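Local coordinates for MDM10 isoform 1 (Saccharomyces cerevisiae, PDB 7BTX), which helps tether mitochondria to the endoplasmic reticulum as part of the ERMES complex and acts in late assembly of the TOM complex of the mitochondrial outer membrane, at residues 25-30 and 251-256; 141-146 and 152-157; 195-200 and 206-211; 430-435 and 439-444. All coordinates share one frame; numbering follows the deposited sequence.

Contact 1. Residues 25-30 and 251-256; sequences EDITAT and TLRYYT
Ile27, in the loop between helix 5-16 and helix 30-33, packs on Thr251 and Arg253 of wall strand 245-258. The side chain of Ile27 reaches to the strand, between Thr251 and Arg253. Its CG1 is anti to the backbone N (chi1 177°), and this sends CD1 toward Thr251. CD1 of Ile27 lies 3.7 Å from CB of Thr251. The two side chains pass one another head to tail, and CG2 of Thr251 is 3.8 Å from CG1 of Ile27. Arg253 meets the same isoleucine with its aliphatic part. Its CD is 3.6 Å from CG1 of Ile27.

This is a mitochondrial beta barrel of the porin type, with an N-terminal region held inside the ring of strands. Thr251 and Arg253 turn toward the loop, while Leu252 between them turns away, as strand alternation requires. Thr28 adds a looser contact, its CG2 4.4 Å from CG2 of Thr251. No hydrogen bond links the two segments. The guanidinium of Arg253 has O of Ile27 at its edge, but no bond is formed. OG1 of Thr251 is hydrogen-bonded to OH of Tyr24, in the same loop. Leu211 of strand 209-211 touches Ile27.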
loop_
_atom_site.group_PDB
_atom_site.type_symbol
_atom_site.label_atom_id
_atom_site.label_comp_id
_atom_site.label_asym_id
_atom_site.label_seq_id
_atom_site.Cartn_x
_atom_site.Cartn_y
_atom_site.Cartn_z
ATOM N N GLU D 25 -29.008 11.886 -25.069
ATOM C CA GLU D 25 -28.142 11.766 -23.909
ATOM C C GLU D 25 -27.710 13.168 -23.524
ATOM O O GLU D 25 -27.059 13.376 -22.495
ATOM C CB GLU D 25 -26.943 10.867 -24.204
ATOM C CG GLU D 25 -26.184 11.245 -25.455
ATOM C CD GLU D 25 -24.864 10.522 -25.577
ATOM O OE1 GLU D 25 -24.512 9.763 -24.651
ATOM O OE2 GLU D 25 -24.178 10.710 -26.602
ATOM N N ASP D 26 -28.090 14.136 -24.355
ATOM C CA ASP D 26 -27.831 15.544 -24.110
ATOM C C ASP D 26 -29.137 16.307 -23.987
ATOM O O ASP D 26 -29.176 17.520 -24.206
ATOM C CB ASP D 26 -26.977 16.151 -25.220
ATOM C CG ASP D 26 -25.576 15.582 -25.254
ATOM O OD1 ASP D 26 -25.272 14.806 -26.182
ATOM O OD2 ASP D 26 -24.773 15.918 -24.361
ATOM N N ILE D 27 -30.218 15.605 -23.654
ATOM C CA ILE D 27 -31.525 16.228 -23.504
ATOM C C ILE D 27 -31.611 16.818 -22.101
ATOM O O ILE D 27 -32.088 17.942 -21.918
ATOM C CB ILE D 27 -32.657 15.228 -23.831
ATOM C CG1 ILE D 27 -34.031 15.843 -23.611
ATOM C CG2 ILE D 27 -32.488 13.886 -23.111
ATOM C CD1 ILE D 27 -35.092 15.227 -24.469
ATOM N N THR D 28 -31.127 16.080 -21.106
ATOM C CA THR D 28 -30.827 16.638 -19.794
ATOM C C THR D 28 -29.319 16.775 -19.723
ATOM O O THR D 28 -28.637 15.909 -19.180
ATOM C CB THR D 28 -31.332 15.734 -18.676
ATOM O OG1 THR D 28 -30.825 14.409 -18.873
ATOM C CG2 THR D 28 -32.843 15.684 -18.669
ATOM N N ALA D 29 -28.783 17.849 -20.287
ATOM C CA ALA D 29 -27.341 18.036 -20.245
ATOM C C ALA D 29 -27.028 19.234 -19.373
ATOM O O ALA D 29 -26.023 19.250 -18.654
ATOM C CB ALA D 29 -26.770 18.223 -21.646
ATOM N N THR D 30 -27.897 20.240 -19.429
ATOM C CA THR D 30 -27.735 21.408 -18.583
ATOM C C THR D 30 -28.115 21.095 -17.140
ATOM O O THR D 30 -27.606 21.734 -16.217
ATOM C CB THR D 30 -28.570 22.553 -19.151
ATOM O OG1 THR D 30 -28.373 22.608 -20.566
ATOM C CG2 THR D 30 -28.100 23.877 -18.602
ATOM N N THR D 251 -38.834 12.044 -22.328
ATOM C CA THR D 251 -38.388 13.356 -21.899
ATOM C C THR D 251 -38.953 14.410 -22.850
ATOM O O THR D 251 -39.225 14.135 -24.017
ATOM C CB THR D 251 -36.862 13.356 -21.815
ATOM O OG1 THR D 251 -36.419 12.132 -21.219
ATOM C CG2 THR D 251 -36.359 14.487 -20.954
ATOM N N LEU D 252 -39.164 15.623 -22.344
ATOM C CA LEU D 252 -39.937 16.635 -23.055
ATOM C C LEU D 252 -39.297 18.020 -22.982
ATOM O O LEU D 252 -39.939 18.959 -22.505
ATOM C CB LEU D 252 -41.367 16.655 -22.503
ATOM C CG LEU D 252 -42.541 17.247 -23.291
ATOM C CD1 LEU D 252 -42.468 16.854 -24.738
ATOM C CD2 LEU D 252 -43.852 16.802 -22.683
ATOM N N ARG D 253 -38.026 18.157 -23.365
ATOM C CA ARG D 253 -37.355 19.449 -23.249
ATOM C C ARG D 253 -37.989 20.491 -24.169
ATOM O O ARG D 253 -38.657 20.169 -25.149
ATOM C CB ARG D 253 -35.863 19.343 -23.565
ATOM C CG ARG D 253 -35.542 19.104 -25.015
ATOM C CD ARG D 253 -34.047 19.080 -25.273
ATOM N NE ARG D 253 -33.428 20.385 -25.085
ATOM C CZ ARG D 253 -33.357 21.316 -26.030
ATOM N NH1 ARG D 253 -33.867 21.083 -27.231
ATOM N NH2 ARG D 253 -32.775 22.477 -25.775
ATOM N N TYR D 254 -37.793 21.760 -23.817
ATOM C CA TYR D 254 -38.468 22.868 -24.493
ATOM C C TYR D 254 -37.591 24.110 -24.378
ATOM O O TYR D 254 -37.622 24.810 -23.365
ATOM C CB TYR D 254 -39.848 23.094 -23.887
ATOM C CG TYR D 254 -40.556 24.345 -24.343
ATOM C CD1 TYR D 254 -40.859 24.550 -25.680
ATOM C CD2 TYR D 254 -40.950 25.310 -23.428
ATOM C CE1 TYR D 254 -41.519 25.691 -26.096
ATOM C CE2 TYR D 254 -41.614 26.450 -23.832
ATOM C CZ TYR D 254 -41.892 26.636 -25.168
ATOM O OH TYR D 254 -42.550 27.772 -25.574
ATOM N N TYR D 255 -36.829 24.390 -25.430
ATOM C CA TYR D 255 -35.895 25.507 -25.459
ATOM C C TYR D 255 -36.647 26.767 -25.868
ATOM O O TYR D 255 -37.446 26.734 -26.806
ATOM C CB TYR D 255 -34.762 25.198 -26.435
ATOM C CG TYR D 255 -33.540 26.070 -26.316
ATOM C CD1 TYR D 255 -33.387 27.196 -27.111
ATOM C CD2 TYR D 255 -32.525 25.750 -25.428
ATOM C CE1 TYR D 255 -32.260 27.988 -27.014
ATOM C CE2 TYR D 255 -31.395 26.537 -25.321
ATOM C CZ TYR D 255 -31.269 27.651 -26.118
ATOM O OH TYR D 255 -30.150 28.442 -26.020
ATOM N N THR D 256 -36.407 27.871 -25.161
ATOM C CA THR D 256 -37.191 29.084 -25.375
ATOM C C THR D 256 -36.206 30.257 -25.379
ATOM O O THR D 256 -34.995 30.031 -25.368
ATOM C CB THR D 256 -38.262 29.206 -24.273
ATOM O OG1 THR D 256 -38.807 27.912 -24.010
ATOM C CG2 THR D 256 -39.469 30.037 -24.728
#

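Contact 2. Residues 141-146 and 152-157; sequences LYYGRM and DLEAMI
Glu154 meets Tyr143 and Arg145 across the antiparallel hairpin of strands 140-147 and 152-162. Its CB lies 4.2 Å from O of Arg145. CG lies against the cross-strand partner, 3.8 Å from CB of Arg145. The chain is extended beyond CG (chi2 -178°), which carries the carboxylate to the tyrosine. OE2 takes a hydrogen bond from OH of Tyr143 at 2.9 Å, on its anti lone pair. This oxygen lies in the plane of the Tyr143 ring, at its edge. The same OE2 is 3.7 Å from CD of Arg145.

Paired backbone bonds join Tyr143 with Met156 and Arg145 with Glu154. On the opposite face of the sheet, CE2 of Tyr142 meets CG2 of Ile157 at 3.6 Å, and Met146 CB meets Leu153 CD1.

NE of Arg145 is 4.4 Å from OE2 of Glu154. The oxygen lies well out of the guanidinium plane, and NE and NH1 bond to Ser72 and Tyr147. Beyond packing by its aliphatic part, Arg145 probably acts on Glu154 through charge, which would favour the ionised carboxylate.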
loop_
_atom_site.group_PDB
_atom_site.type_symbol
_atom_site.label_atom_id
_atom_site.label_comp_id
_atom_site.label_asym_id
_atom_site.label_seq_id
_atom_site.Cartn_x
_atom_site.Cartn_y
_atom_site.Cartn_z
ATOM N N LEU D 141 -12.664 7.907 -36.860
ATOM C CA LEU D 141 -11.858 8.163 -35.677
ATOM C C LEU D 141 -11.455 6.832 -35.082
ATOM O O LEU D 141 -12.295 5.946 -34.923
ATOM C CB LEU D 141 -12.608 9.013 -34.649
ATOM C CG LEU D 141 -11.864 9.431 -33.380
ATOM C CD1 LEU D 141 -12.233 10.820 -33.028
ATOM C CD2 LEU D 141 -12.231 8.557 -32.203
ATOM N N TYR D 142 -10.179 6.695 -34.761
ATOM C CA TYR D 142 -9.670 5.542 -34.045
ATOM C C TYR D 142 -9.012 6.014 -32.762
ATOM O O TYR D 142 -8.170 6.910 -32.772
ATOM C CB TYR D 142 -8.676 4.758 -34.896
ATOM C CG TYR D 142 -9.277 4.231 -36.168
ATOM C CD1 TYR D 142 -9.216 4.965 -37.344
ATOM C CD2 TYR D 142 -9.920 3.008 -36.191
ATOM C CE1 TYR D 142 -9.776 4.492 -38.500
ATOM C CE2 TYR D 142 -10.476 2.526 -37.344
ATOM C CZ TYR D 142 -10.402 3.271 -38.492
ATOM O OH TYR D 142 -10.962 2.785 -39.645
ATOM N N TYR D 143 -9.422 5.417 -31.653
ATOM C CA TYR D 143 -8.935 5.845 -30.351
ATOM C C TYR D 143 -8.723 4.607 -29.507
ATOM O O TYR D 143 -9.567 3.713 -29.508
ATOM C CB TYR D 143 -9.921 6.799 -29.683
ATOM C CG TYR D 143 -9.644 7.066 -28.224
ATOM C CD1 TYR D 143 -8.650 7.953 -27.839
ATOM C CD2 TYR D 143 -10.388 6.444 -27.232
ATOM C CE1 TYR D 143 -8.397 8.199 -26.514
ATOM C CE2 TYR D 143 -10.135 6.679 -25.910
ATOM C CZ TYR D 143 -9.145 7.559 -25.557
ATOM O OH TYR D 143 -8.909 7.794 -24.232
ATOM N N GLY D 144 -7.601 4.550 -28.800
ATOM C CA GLY D 144 -7.357 3.495 -27.849
ATOM C C GLY D 144 -6.521 4.034 -26.708
ATOM O O GLY D 144 -5.794 5.007 -26.858
ATOM N N ARG D 145 -6.640 3.385 -25.559
ATOM C CA ARG D 145 -5.923 3.847 -24.383
ATOM C C ARG D 145 -5.700 2.697 -23.417
ATOM O O ARG D 145 -6.632 1.959 -23.106
ATOM C CB ARG D 145 -6.692 4.964 -23.691
ATOM C CG ARG D 145 -6.046 5.456 -22.440
ATOM C CD ARG D 145 -6.954 6.389 -21.730
ATOM N NE ARG D 145 -6.591 7.774 -21.955
ATOM C CZ ARG D 145 -7.046 8.776 -21.221
ATOM N NH1 ARG D 145 -7.872 8.535 -20.220
ATOM N NH2 ARG D 145 -6.670 10.012 -21.484
ATOM N N MET D 146 -4.464 2.546 -22.945
ATOM C CA MET D 146 -4.161 1.621 -21.861
ATOM C C MET D 146 -3.801 2.426 -20.622
ATOM O O MET D 146 -3.130 3.453 -20.721
ATOM C CB MET D 146 -3.041 0.638 -22.229
ATOM C CG MET D 146 -1.673 1.218 -22.492
ATOM S SD MET D 146 -0.427 -0.045 -22.799
ATOM C CE MET D 146 -0.825 -0.536 -24.469
ATOM N N ASP D 152 -5.524 -1.702 -17.883
ATOM C CA ASP D 152 -6.919 -1.586 -18.275
ATOM C C ASP D 152 -7.021 -0.881 -19.618
ATOM O O ASP D 152 -6.552 0.248 -19.774
ATOM C CB ASP D 152 -7.707 -0.819 -17.220
ATOM C CG ASP D 152 -8.145 -1.695 -16.069
ATOM O OD1 ASP D 152 -7.766 -2.885 -16.048
ATOM O OD2 ASP D 152 -8.873 -1.198 -15.185
ATOM N N LEU D 153 -7.655 -1.538 -20.576
ATOM C CA LEU D 153 -7.724 -1.059 -21.942
ATOM C C LEU D 153 -9.064 -0.377 -22.176
ATOM O O LEU D 153 -10.054 -0.641 -21.496
ATOM C CB LEU D 153 -7.533 -2.211 -22.932
ATOM C CG LEU D 153 -6.162 -2.744 -23.352
ATOM C CD1 LEU D 153 -5.358 -1.667 -24.022
ATOM C CD2 LEU D 153 -5.392 -3.343 -22.205
ATOM N N GLU D 154 -9.089 0.515 -23.157
ATOM C CA GLU D 154 -10.331 1.086 -23.650
ATOM C C GLU D 154 -10.127 1.458 -25.108
ATOM O O GLU D 154 -8.997 1.706 -25.533
ATOM C CB GLU D 154 -10.765 2.282 -22.801
ATOM C CG GLU D 154 -10.267 3.630 -23.252
ATOM C CD GLU D 154 -10.707 4.738 -22.329
ATOM O OE1 GLU D 154 -11.247 4.423 -21.251
ATOM O OE2 GLU D 154 -10.510 5.919 -22.673
ATOM N N ALA D 155 -11.188 1.452 -25.900
ATOM C CA ALA D 155 -11.070 1.716 -27.322
ATOM C C ALA D 155 -12.354 2.353 -27.825
ATOM O O ALA D 155 -13.407 2.252 -27.199
ATOM C CB ALA D 155 -10.758 0.434 -28.098
ATOM N N MET D 156 -12.253 3.015 -28.972
ATOM C CA MET D 156 -13.399 3.643 -29.609
ATOM C C MET D 156 -13.141 3.848 -31.091
ATOM O O MET D 156 -12.156 4.480 -31.473
ATOM C CB MET D 156 -13.725 4.982 -28.954
ATOM C CG MET D 156 -14.941 5.655 -29.541
ATOM S SD MET D 156 -15.447 7.119 -28.645
ATOM C CE MET D 156 -14.054 8.185 -28.956
ATOM N N ILE D 157 -14.016 3.319 -31.935
ATOM C CA ILE D 157 -13.962 3.531 -33.374
ATOM C C ILE D 157 -15.245 4.227 -33.778
ATOM O O ILE D 157 -16.333 3.775 -33.418
ATOM C CB ILE D 157 -13.798 2.207 -34.141
ATOM C CG1 ILE D 157 -12.588 1.432 -33.632
ATOM C CG2 ILE D 157 -13.667 2.457 -35.621
ATOM C CD1 ILE D 157 -12.611 -0.011 -34.008
#

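Contact 3. Residues 195-200 and 206-211; sequences QEWIFS and CGYRVL
Glu196 has CG anti to its own N (chi1 -175°), and Arg209 has CG anti to the carbonyl carbon. Both chains then run out extended, side by side and in the same direction. They end in a salt bridge, OE1 of Glu196 to NH2 of Arg209 at 2.7 Å. The carboxylate and guanidinium planes stand 79° apart, so the pair is not a flat two-pronged one. CD1 of Ile198 lies over one face of the guanidinium, 3.6 Å from NE of Arg209.

On the other side of the sheet Tyr208 leans over Trp197, with its CE1 3.5 Å from CE2 of the indole. The rings are oblique to each other, their planes 51° apart. OH of Tyr208 reaches CG of Gln195 at 3.5 Å. Backbone bonds pair Glu196 with Arg209 in both directions; those between Ile198 and Gly207 are weak.

The contact joins neighbouring antiparallel strands of the barrel wall. Strand 179-189 borders 194-199, and strand 230-240 borders 206-211. Trp238 of that strand touches both Ile198 and Arg209, and Tyr24 also touches Arg209.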
loop_
_atom_site.group_PDB
_atom_site.type_symbol
_atom_site.label_atom_id
_atom_site.label_comp_id
_atom_site.label_asym_id
_atom_site.label_seq_id
_atom_site.Cartn_x
_atom_site.Cartn_y
_atom_site.Cartn_z
ATOM N N GLN D 195 -32.680 9.110 -34.356
ATOM C CA GLN D 195 -32.822 7.717 -33.940
ATOM C C GLN D 195 -31.468 7.039 -33.778
ATOM O O GLN D 195 -30.494 7.393 -34.442
ATOM C CB GLN D 195 -33.650 6.940 -34.959
ATOM C CG GLN D 195 -34.954 7.584 -35.335
ATOM C CD GLN D 195 -35.544 6.981 -36.582
ATOM O OE1 GLN D 195 -34.865 6.276 -37.320
ATOM N NE2 GLN D 195 -36.817 7.252 -36.823
ATOM N N GLU D 196 -31.414 6.051 -32.892
ATOM C CA GLU D 196 -30.154 5.422 -32.532
ATOM C C GLU D 196 -30.422 4.007 -32.060
ATOM O O GLU D 196 -31.349 3.784 -31.288
ATOM C CB GLU D 196 -29.448 6.211 -31.435
ATOM C CG GLU D 196 -28.085 5.690 -31.080
ATOM C CD GLU D 196 -27.326 6.638 -30.192
ATOM O OE1 GLU D 196 -27.924 7.633 -29.737
ATOM O OE2 GLU D 196 -26.129 6.390 -29.950
ATOM N N TRP D 197 -29.602 3.056 -32.514
ATOM C CA TRP D 197 -29.766 1.636 -32.187
ATOM C C TRP D 197 -28.524 1.167 -31.445
ATOM O O TRP D 197 -27.466 0.972 -32.038
ATOM C CB TRP D 197 -30.004 0.817 -33.432
ATOM C CG TRP D 197 -31.340 1.018 -34.020
ATOM C CD1 TRP D 197 -32.453 0.274 -33.795
ATOM C CD2 TRP D 197 -31.717 2.042 -34.939
ATOM N NE1 TRP D 197 -33.504 0.770 -34.520
ATOM C CE2 TRP D 197 -33.076 1.857 -35.231
ATOM C CE3 TRP D 197 -31.035 3.100 -35.543
ATOM C CZ2 TRP D 197 -33.765 2.688 -36.100
ATOM C CZ3 TRP D 197 -31.721 3.921 -36.404
ATOM C CH2 TRP D 197 -33.070 3.713 -36.674
ATOM N N ILE D 198 -28.656 0.976 -30.145
ATOM C CA ILE D 198 -27.522 0.605 -29.312
ATOM C C ILE D 198 -27.596 -0.881 -29.002
ATOM O O ILE D 198 -28.623 -1.380 -28.538
ATOM C CB ILE D 198 -27.505 1.436 -28.021
ATOM C CG1 ILE D 198 -27.492 2.924 -28.347
ATOM C CG2 ILE D 198 -26.310 1.077 -27.173
ATOM C CD1 ILE D 198 -28.785 3.626 -28.073
ATOM N N PHE D 199 -26.510 -1.594 -29.263
ATOM C CA PHE D 199 -26.342 -2.964 -28.806
ATOM C C PHE D 199 -25.112 -3.006 -27.921
ATOM O O PHE D 199 -24.101 -2.380 -28.237
ATOM C CB PHE D 199 -26.188 -3.936 -29.975
ATOM C CG PHE D 199 -25.849 -5.335 -29.554
ATOM C CD1 PHE D 199 -26.805 -6.142 -28.965
ATOM C CD2 PHE D 199 -24.576 -5.844 -29.745
ATOM C CE1 PHE D 199 -26.500 -7.427 -28.573
ATOM C CE2 PHE D 199 -24.266 -7.132 -29.357
ATOM C CZ PHE D 199 -25.229 -7.923 -28.772
ATOM N N SER D 200 -25.196 -3.736 -26.822
ATOM C CA SER D 200 -24.106 -3.821 -25.867
ATOM C C SER D 200 -23.748 -5.280 -25.634
ATOM O O SER D 200 -24.267 -6.182 -26.286
ATOM C CB SER D 200 -24.484 -3.135 -24.557
ATOM O OG SER D 200 -23.584 -3.500 -23.531
ATOM N N CYS D 206 -29.683 -4.733 -25.841
ATOM C CA CYS D 206 -30.097 -4.034 -27.044
ATOM C C CYS D 206 -30.933 -2.830 -26.644
ATOM O O CYS D 206 -31.533 -2.797 -25.571
ATOM C CB CYS D 206 -30.895 -4.952 -27.974
ATOM S SG CYS D 206 -31.344 -4.198 -29.554
ATOM N N GLY D 207 -30.968 -1.828 -27.512
ATOM C CA GLY D 207 -31.652 -0.615 -27.123
ATOM C C GLY D 207 -32.017 0.234 -28.315
ATOM O O GLY D 207 -31.724 -0.104 -29.462
ATOM N N TYR D 208 -32.661 1.355 -28.020
ATOM C CA TYR D 208 -33.163 2.250 -29.047
ATOM C C TYR D 208 -33.384 3.613 -28.416
ATOM O O TYR D 208 -33.823 3.698 -27.275
ATOM C CB TYR D 208 -34.465 1.720 -29.658
ATOM C CG TYR D 208 -35.072 2.617 -30.705
ATOM C CD1 TYR D 208 -34.451 2.807 -31.921
ATOM C CD2 TYR D 208 -36.272 3.269 -30.477
ATOM C CE1 TYR D 208 -34.998 3.625 -32.881
ATOM C CE2 TYR D 208 -36.827 4.091 -31.433
ATOM C CZ TYR D 208 -36.182 4.262 -32.632
ATOM O OH TYR D 208 -36.721 5.074 -33.595
ATOM N N ARG D 209 -33.054 4.668 -29.151
ATOM C CA ARG D 209 -33.330 6.027 -28.718
ATOM C C ARG D 209 -33.936 6.773 -29.887
ATOM O O ARG D 209 -33.716 6.409 -31.040
ATOM C CB ARG D 209 -32.080 6.782 -28.262
ATOM C CG ARG D 209 -31.390 6.270 -27.026
ATOM C CD ARG D 209 -30.248 7.209 -26.693
ATOM N NE ARG D 209 -29.172 6.560 -25.958
ATOM C CZ ARG D 209 -27.885 6.829 -26.142
ATOM N NH1 ARG D 209 -26.964 6.195 -25.433
ATOM N NH2 ARG D 209 -27.521 7.727 -27.042
ATOM N N VAL D 210 -34.686 7.823 -29.583
ATOM C CA VAL D 210 -35.247 8.695 -30.606
ATOM C C VAL D 210 -35.486 10.045 -29.951
ATOM O O VAL D 210 -35.752 10.119 -28.751
ATOM C CB VAL D 210 -36.527 8.090 -31.229
ATOM C CG1 VAL D 210 -37.634 7.919 -30.206
ATOM C CG2 VAL D 210 -37.005 8.893 -32.436
ATOM N N LEU D 211 -35.307 11.123 -30.701
ATOM C CA LEU D 211 -35.574 12.466 -30.213
ATOM C C LEU D 211 -36.202 13.255 -31.348
ATOM O O LEU D 211 -35.494 13.779 -32.211
ATOM C CB LEU D 211 -34.294 13.124 -29.704
ATOM C CG LEU D 211 -34.376 14.452 -28.948
ATOM C CD1 LEU D 211 -33.361 14.455 -27.843
ATOM C CD2 LEU D 211 -34.098 15.630 -29.857
#

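Contact 4. Residues 430-435 and 439-444; sequences LWEGKW and LISAGT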
loop_
_atom_site.group_PDB
_atom_site.type_symbol
_atom_site.label_atom_id
_atom_site.label_comp_id
_atom_site.label_asym_id
_atom_site.label_seq_id
_atom_site.Cartn_x
_atom_site.Cartn_y
_atom_site.Cartn_z
ATOM N N LEU D 430 -17.549 24.599 -5.978
ATOM C CA LEU D 430 -16.442 24.210 -6.836
ATOM C C LEU D 430 -15.934 25.428 -7.578
ATOM O O LEU D 430 -16.714 26.128 -8.223
ATOM C CB LEU D 430 -16.865 23.132 -7.836
ATOM C CG LEU D 430 -15.767 22.551 -8.727
ATOM C CD1 LEU D 430 -14.905 21.578 -7.961
ATOM C CD2 LEU D 430 -16.363 21.882 -9.935
ATOM N N TRP D 431 -14.638 25.676 -7.486
ATOM C CA TRP D 431 -13.978 26.686 -8.291
ATOM C C TRP D 431 -13.067 25.993 -9.292
ATOM O O TRP D 431 -12.464 24.968 -8.980
ATOM C CB TRP D 431 -13.177 27.654 -7.422
ATOM C CG TRP D 431 -12.430 28.660 -8.208
ATOM C CD1 TRP D 431 -12.948 29.726 -8.863
ATOM C CD2 TRP D 431 -11.022 28.690 -8.441
ATOM N NE1 TRP D 431 -11.954 30.428 -9.490
ATOM C CE2 TRP D 431 -10.758 29.810 -9.245
ATOM C CE3 TRP D 431 -9.957 27.878 -8.047
ATOM C CZ2 TRP D 431 -9.477 30.138 -9.661
ATOM C CZ3 TRP D 431 -8.691 28.205 -8.461
ATOM C CH2 TRP D 431 -8.458 29.324 -9.260
ATOM N N GLU D 432 -12.998 26.532 -10.506
ATOM C CA GLU D 432 -12.093 26.029 -11.529
ATOM C C GLU D 432 -11.418 27.200 -12.212
ATOM O O GLU D 432 -12.095 28.105 -12.702
ATOM C CB GLU D 432 -12.825 25.184 -12.569
ATOM C CG GLU D 432 -13.192 23.802 -12.096
ATOM C CD GLU D 432 -13.080 22.774 -13.195
ATOM O OE1 GLU D 432 -12.682 23.149 -14.316
ATOM O OE2 GLU D 432 -13.379 21.590 -12.938
ATOM N N GLY D 433 -10.095 27.183 -12.253
ATOM C CA GLY D 433 -9.369 28.267 -12.876
ATOM C C GLY D 433 -8.449 27.803 -13.980
ATOM O O GLY D 433 -7.500 27.058 -13.731
ATOM N N LYS D 434 -8.714 28.234 -15.204
ATOM C CA LYS D 434 -7.887 27.877 -16.344
ATOM C C LYS D 434 -6.879 28.979 -16.633
ATOM O O LYS D 434 -7.015 30.118 -16.196
ATOM C CB LYS D 434 -8.751 27.611 -17.576
ATOM C CG LYS D 434 -8.245 26.481 -18.448
ATOM C CD LYS D 434 -9.044 26.371 -19.732
ATOM C CE LYS D 434 -8.776 27.546 -20.651
ATOM N NZ LYS D 434 -9.513 27.417 -21.938
ATOM N N TRP D 435 -5.855 28.613 -17.388
ATOM C CA TRP D 435 -4.782 29.511 -17.786
ATOM C C TRP D 435 -4.292 29.039 -19.147
ATOM O O TRP D 435 -5.082 28.482 -19.915
ATOM C CB TRP D 435 -3.665 29.555 -16.747
ATOM C CG TRP D 435 -2.902 30.846 -16.776
ATOM C CD1 TRP D 435 -3.356 32.050 -17.217
ATOM C CD2 TRP D 435 -1.541 31.050 -16.387
ATOM N NE1 TRP D 435 -2.372 32.997 -17.110
ATOM C CE2 TRP D 435 -1.244 32.407 -16.603
ATOM C CE3 TRP D 435 -0.546 30.217 -15.866
ATOM C CZ2 TRP D 435 0.002 32.952 -16.318
ATOM C CZ3 TRP D 435 0.690 30.759 -15.583
ATOM C CH2 TRP D 435 0.954 32.114 -15.809
ATOM N N LEU D 439 -4.580 24.239 -14.901
ATOM C CA LEU D 439 -5.989 24.144 -14.531
ATOM C C LEU D 439 -6.063 23.750 -13.065
ATOM O O LEU D 439 -5.783 22.600 -12.726
ATOM C CB LEU D 439 -6.712 23.135 -15.416
ATOM C CG LEU D 439 -8.238 23.034 -15.388
ATOM C CD1 LEU D 439 -8.720 22.703 -16.781
ATOM C CD2 LEU D 439 -8.727 21.969 -14.423
ATOM N N ILE D 440 -6.454 24.686 -12.209
ATOM C CA ILE D 440 -6.629 24.434 -10.783
ATOM C C ILE D 440 -8.116 24.270 -10.518
ATOM O O ILE D 440 -8.935 24.997 -11.087
ATOM C CB ILE D 440 -6.027 25.583 -9.952
ATOM C CG1 ILE D 440 -4.565 25.787 -10.329
ATOM C CG2 ILE D 440 -6.076 25.277 -8.472
ATOM C CD1 ILE D 440 -3.973 27.046 -9.770
ATOM N N SER D 441 -8.477 23.313 -9.662
ATOM C CA SER D 441 -9.881 22.989 -9.397
ATOM C C SER D 441 -10.067 22.701 -7.909
ATOM O O SER D 441 -9.944 21.556 -7.471
ATOM C CB SER D 441 -10.323 21.810 -10.249
ATOM O OG SER D 441 -11.636 21.407 -9.927
ATOM N N ALA D 442 -10.407 23.732 -7.146
ATOM C CA ALA D 442 -10.684 23.594 -5.723
ATOM C C ALA D 442 -12.181 23.436 -5.504
ATOM O O ALA D 442 -12.983 24.107 -6.154
ATOM C CB ALA D 442 -10.173 24.805 -4.948
ATOM N N GLY D 443 -12.555 22.552 -4.587
ATOM C CA GLY D 443 -13.962 22.321 -4.341
ATOM C C GLY D 443 -14.275 21.627 -3.036
ATOM O O GLY D 443 -13.547 20.728 -2.618
ATOM N N THR D 444 -15.364 22.023 -2.386
ATOM C CA THR D 444 -15.768 21.452 -1.111
ATOM C C THR D 444 -17.242 21.081 -1.143
ATOM O O THR D 444 -17.986 21.458 -2.047
ATOM C CB THR D 444 -15.510 22.417 0.049
ATOM O OG1 THR D 444 -15.830 21.769 1.284
ATOM C CG2 THR D 444 -16.358 23.656 -0.092
#
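Trp431 and Gly433 donate backbone bonds to Ala442 and Ile440 in the beta hairpin of strands 426-434 and 439-447. N of Trp431 binds O of Ala442 at 2.6 Å, and N of Gly433 binds O of Ile440 at 2.7 Å. The return bond runs from N of Ile440 to O of Gly433 at 3.0 Å. CA-H...O contacts fill the places between them.

The apolar contacts lie on both faces. With chi1 at 177°, the indole of Trp431 is laid along its own strand. N of Gly433 lies above one face of the ring, toward its rim. The indole edge meets the neighbouring strand, CZ3 of Trp431 to CG2 of Ile440 at 3.9 Å. On the opposite face CD1 of Leu430 sits 3.8 Å from CA of Gly443, and CG of Lys434 lies 4.2 Å from CD1 of Leu439.

The polar side-chain link is weak: OG of Ser441 donates to OE2 of Glu432 at 3.5 Å.

In the barrel wall, strand 413-420 pairs with 426-434 on its other side. Trp416 of that strand meets the Trp431 ring. Beyond strand 439-447, Leu439 and Gly443 make backbone bonds to Gln490 and Gly486. Leu430 touches Phe37 of the N-terminal region.

Contacts 2, 3 and 4 are antiparallel pairings within the barrel wall; contact 1 joins the N-terminal loop to that wall and has no hydrogen bond across it. All four are partly buried; contact 3 includes the exposed Phe199 and Cys206, and contact 4 the exposed Lys434. Contacts 1 and 3 touch: CD1 of Ile27 is 3.9 Å from CD1 of Leu211. Contact 3 bridges the ends of two sheets, and carries a salt bridge. In contact 2 the carboxylate bonds to a tyrosine instead, and in contact 4 Glu432 takes a weak bond from Ser441. The centres of contacts 3 and 4 are about 36 Å apart, on opposite sides of the chain's centre.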